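Local coordinates for protein oxidoreductase, iron/ascorbate family (Shewanella oneidensis, PDB 3ON7) that probably works as an iron(II)- and 2-oxoglutarate-dependent oxygenase, with a predicted ethylene-forming and arginine-oxidising activity, at residues S75-A78 and K79-V83; A145-H148 and K149-L152. All blocks are in the same frame, centred on the assembly; numbering follows the deposited sequence.

Interaction 1. Residues S75-A78 and K79-V83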
loop_
_atom_site.group_PDB
_atom_site.type_symbol
_atom_site.label_atom_id
_atom_site.label_comp_id
_atom_site.label_asym_id
_atom_site.label_seq_id
_atom_site.Cartn_x
_atom_site.Cartn_y
_atom_site.Cartn_z
ATOM N N SER B 75 20.408 11.324 2.017
ATOM C CA SER B 75 20.312 10.989 3.432
ATOM C C SER B 75 21.693 10.636 3.947
ATOM O O SER B 75 22.569 10.272 3.170
ATOM C CB SER B 75 19.305 9.865 3.673
ATOM O OG SER B 75 19.522 8.803 2.787
ATOM N N GLU B 76 21.902 10.793 5.252
ATOM C CA GLU B 76 23.213 10.511 5.849
ATOM C C GLU B 76 23.085 9.314 6.786
ATOM O O GLU B 76 22.077 9.163 7.462
ATOM C CB GLU B 76 23.760 11.755 6.562
ATOM C CG GLU B 76 25.108 11.537 7.296
ATOM C CD GLU B 76 25.824 12.855 7.639
ATOM O OE1 GLU B 76 25.261 13.941 7.357
ATOM O OE2 GLU B 76 26.950 12.809 8.182
ATOM N N THR B 77 24.100 8.459 6.797
ATOM C CA THR B 77 24.037 7.166 7.483
ATOM C C THR B 77 24.753 7.224 8.815
ATOM O O THR B 77 25.328 8.249 9.173
ATOM C CB THR B 77 24.676 6.056 6.619
ATOM O OG1 THR B 77 26.094 6.244 6.549
ATOM C CG2 THR B 77 24.092 6.065 5.213
ATOM N N ALA B 78 24.736 6.115 9.545
ATOM C CA ALA B 78 25.402 6.049 10.861
ATOM C C ALA B 78 26.922 6.323 10.811
ATOM O O ALA B 78 27.502 6.831 11.778
ATOM C CB ALA B 78 25.122 4.687 11.521
ATOM N N LYS B 79 27.556 5.983 9.690
ATOM C CA LYS B 79 29.003 6.128 9.540
ATOM C C LYS B 79 29.345 7.344 8.661
ATOM O O LYS B 79 30.399 7.389 8.014
ATOM C CB LYS B 79 29.606 4.849 8.940
ATOM C CG LYS B 79 29.017 3.515 9.477
ATOM C CD LYS B 79 30.101 2.448 9.771
ATOM C CE LYS B 79 29.853 1.104 9.102
ATOM N NZ LYS B 79 30.517 1.077 7.766
ATOM N N GLY B 80 28.452 8.324 8.627
ATOM C CA GLY B 80 28.689 9.535 7.850
ATOM C C GLY B 80 28.867 9.322 6.356
ATOM O O GLY B 80 29.577 10.082 5.711
ATOM N N HIS B 81 28.245 8.275 5.809
ATOM C CA HIS B 81 28.082 8.145 4.364
ATOM C C HIS B 81 26.771 8.798 3.958
ATOM O O HIS B 81 25.928 9.080 4.806
ATOM C CB HIS B 81 28.100 6.677 3.937
ATOM C CG HIS B 81 29.463 6.062 3.977
ATOM N ND1 HIS B 81 30.023 5.578 5.136
ATOM C CD2 HIS B 81 30.387 5.878 3.006
ATOM C CE1 HIS B 81 31.230 5.112 4.879
ATOM N NE2 HIS B 81 31.479 5.289 3.595
ATOM N N THR B 82 26.607 9.034 2.659
ATOM C CA THR B 82 25.357 9.551 2.118
ATOM C C THR B 82 24.750 8.551 1.118
ATOM O O THR B 82 25.478 7.850 0.426
ATOM C CB THR B 82 25.583 10.897 1.387
ATOM O OG1 THR B 82 26.075 10.633 0.070
ATOM C CG2 THR B 82 26.586 11.803 2.138
ATOM N N VAL B 83 23.426 8.498 1.049
ATOM C CA VAL B 83 22.733 7.709 0.045
ATOM C C VAL B 83 21.983 8.663 -0.873
ATOM O O VAL B 83 21.253 9.515 -0.406
ATOM C CB VAL B 83 21.770 6.673 0.689
ATOM C CG1 VAL B 83 20.833 6.053 -0.353
ATOM C CG2 VAL B 83 22.569 5.605 1.409
#
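Thr77 turns its OG1 into the position between backbone N and carbonyl carbon (chi1 70°), which points the hydroxyl at the far side of the turn, where His81 lies. There OG1 accepts the N-H of His81 at 3.0 Å and, more weakly, that of Lys79. The same oxygen lies 3.3 Å from His81 CB, near the plane of the imidazole and at its edge. Thr77 CG2 lies by His81 O and touches Val83 CG2 at 4.1 Å. An alanine here would lose both branches and would probably leave the His81 N-H without its side-chain acceptor and open a gap beside Val83 CG2. Glu76 extends from a CG anti to the backbone N (chi1 177°), carrying CG past His81 O and OE2 to 3.7 Å from Gly80 CA. The backbone holds the two arms together: Ser75 and Val83 form a hydrogen-bonded antiparallel pair, with Ser75 N to Val83 O at 3.1 Å and Val83 N to Ser75 O at 2.9 Å. Glu76 and Thr82 form the following non-hydrogen-bonded pair. Nearer the turn, Thr77 N binds His81 O at 2.8 Å, and Gly80 N bonds Thr77 O at 3.2 Å, closing the turn. The hairpin also meets other subunits: Thr77 and Val83 pack on Val259 and Arg263 of the second subunit, Lys79 NZ makes a weak hydrogen bond to Ser137 O there, and Ala78 touches Glu58 of the third subunit. A type I turn from Thr77 to Gly80, the positive phi of Gly80 (61°) and the backbone bonds of Thr77 to both Gly80 and His81 are the marks of a beta hairpin closed by a type I turn with a G1 beta bulge.

Interaction 2. Residues A145-H148 and K149-L152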
loop_
_atom_site.group_PDB
_atom_site.type_symbol
_atom_site.label_atom_id
_atom_site.label_comp_id
_atom_site.label_asym_id
_atom_site.label_seq_id
_atom_site.Cartn_x
_atom_site.Cartn_y
_atom_site.Cartn_z
ATOM N N ALA B 145 -6.652 1.434 -24.288
ATOM C CA ALA B 145 -7.485 2.619 -24.525
ATOM C C ALA B 145 -7.952 3.175 -23.175
ATOM O O ALA B 145 -8.635 2.489 -22.451
ATOM C CB ALA B 145 -8.683 2.262 -25.385
ATOM N N ASN B 146 -7.568 4.409 -22.861
ATOM C CA ASN B 146 -7.956 5.097 -21.618
ATOM C C ASN B 146 -7.581 4.318 -20.381
ATOM O O ASN B 146 -8.338 4.255 -19.429
ATOM C CB ASN B 146 -9.452 5.440 -21.622
ATOM C CG ASN B 146 -9.799 6.492 -22.673
ATOM O OD1 ASN B 146 -9.145 7.532 -22.760
ATOM N ND2 ASN B 146 -10.813 6.222 -23.476
ATOM N N SER B 147 -6.398 3.715 -20.421
ATOM C CA SER B 147 -5.880 2.958 -19.319
ATOM C C SER B 147 -5.404 3.891 -18.231
ATOM O O SER B 147 -4.589 4.791 -18.468
ATOM C CB SER B 147 -4.700 2.088 -19.742
ATOM O OG SER B 147 -4.012 1.663 -18.586
ATOM N N HIS B 148 -5.892 3.614 -17.028
ATOM C CA HIS B 148 -5.599 4.379 -15.824
ATOM C C HIS B 148 -4.138 4.237 -15.396
ATOM O O HIS B 148 -3.522 5.189 -14.877
ATOM C CB HIS B 148 -6.520 3.858 -14.722
ATOM C CG HIS B 148 -6.387 4.569 -13.422
ATOM N ND1 HIS B 148 -5.998 3.921 -12.273
ATOM C CD2 HIS B 148 -6.616 5.859 -13.073
ATOM C CE1 HIS B 148 -5.976 4.782 -11.270
ATOM N NE2 HIS B 148 -6.347 5.964 -11.726
ATOM N N LYS B 149 -3.580 3.048 -15.621
ATOM C CA LYS B 149 -2.233 2.750 -15.164
ATOM C C LYS B 149 -1.132 3.204 -16.117
ATOM O O LYS B 149 0.042 3.241 -15.737
ATOM C CB LYS B 149 -2.087 1.255 -14.868
ATOM C CG LYS B 149 -2.733 0.812 -13.554
ATOM C CD LYS B 149 -1.706 0.645 -12.428
ATOM C CE LYS B 149 -0.822 -0.593 -12.644
ATOM N NZ LYS B 149 0.127 -0.811 -11.504
ATOM N N THR B 150 -1.461 3.535 -17.351
ATOM C CA THR B 150 -0.401 3.883 -18.298
ATOM C C THR B 150 0.340 5.090 -17.737
ATOM O O THR B 150 -0.300 6.053 -17.300
ATOM C CB THR B 150 -0.927 4.130 -19.726
ATOM O OG1 THR B 150 -1.171 2.862 -20.334
ATOM C CG2 THR B 150 0.101 4.926 -20.600
ATOM N N LEU B 151 1.667 4.987 -17.725
ATOM C CA LEU B 151 2.553 5.947 -17.058
ATOM C C LEU B 151 3.574 6.554 -18.011
ATOM O O LEU B 151 4.270 5.833 -18.699
ATOM C CB LEU B 151 3.304 5.235 -15.917
ATOM C CG LEU B 151 4.571 5.861 -15.346
ATOM C CD1 LEU B 151 4.214 7.144 -14.643
ATOM C CD2 LEU B 151 5.261 4.873 -14.385
ATOM N N LEU B 152 3.661 7.875 -18.036
ATOM C CA LEU B 152 4.731 8.589 -18.744
ATOM C C LEU B 152 5.689 9.091 -17.662
ATOM O O LEU B 152 5.321 9.893 -16.829
ATOM C CB LEU B 152 4.146 9.725 -19.591
ATOM C CG LEU B 152 5.091 10.664 -20.330
ATOM C CD1 LEU B 152 6.132 9.910 -21.118
ATOM C CD2 LEU B 152 4.289 11.604 -21.230
HETATM O O HOH W 1 -2.664 6.896 -17.543
#
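Ser147 and Thr150 bring their hydroxyls to the same residue: Ser147 OG is hydrogen-bonded to His253 O and Thr150 OG1 to His253 N, so the backbone of one residue grips both. Within the bend, Ser147 OG is set beside its own carbonyl carbon (chi1 164°), facing the next two N-H groups, and accepts two weak bonds, from Lys149 N at 3.3 Å and Thr150 N at 3.4 Å; the first of these makes a weak ST turn. Water 1 bonds Ser147 O at 3.0 Å, while its 2.5 Å approach to Thr150 O is too short to be more than a doubtful second bond. Packing inside the bend is slight: Ser147 CB rests 3.7 Å from Thr150 OG1, and the His148 side chain departs from the loop after CB passes Lys149 N. Further out, the His148 ring stacks with Trp95, whose NE1 also bonds His148 O, and its NE2 is hydrogen-bonded to NE2 of His148 of the fourth subunit, while Lys149 NZ bonds Gly278 O of the second subunit and forms a salt bridge with Glu64 of the fourth. The bend thus carries the chain from helix 140-144 into strand 151-157, where Thr150 and Leu152 touch helix 103-126 and also side chains of strand 245-252, the neighbour of 151-157 in the sheet.

Overall arrangement
Interaction 1 precedes interaction 2 along the chain, and the two do not touch: their centres lie 37 Å apart and their nearest atoms about 21 Å. The hairpin of 75-83 is a separate two-stranded sheet at the surface, 32 Å from the centre of the chain and within the N-terminal family region. Residues 145-152 are buried much deeper and lead into strand 151-157 of the large mixed sheet, part of the cupin-type beta core expected of this oxygenase family. Strand 88-92, which soon follows the hairpin, pairs with strand 151-157 in that sheet. Both regions touch the second subunit, so an outlying hairpin and a buried bend alike contribute to the four-chain assembly.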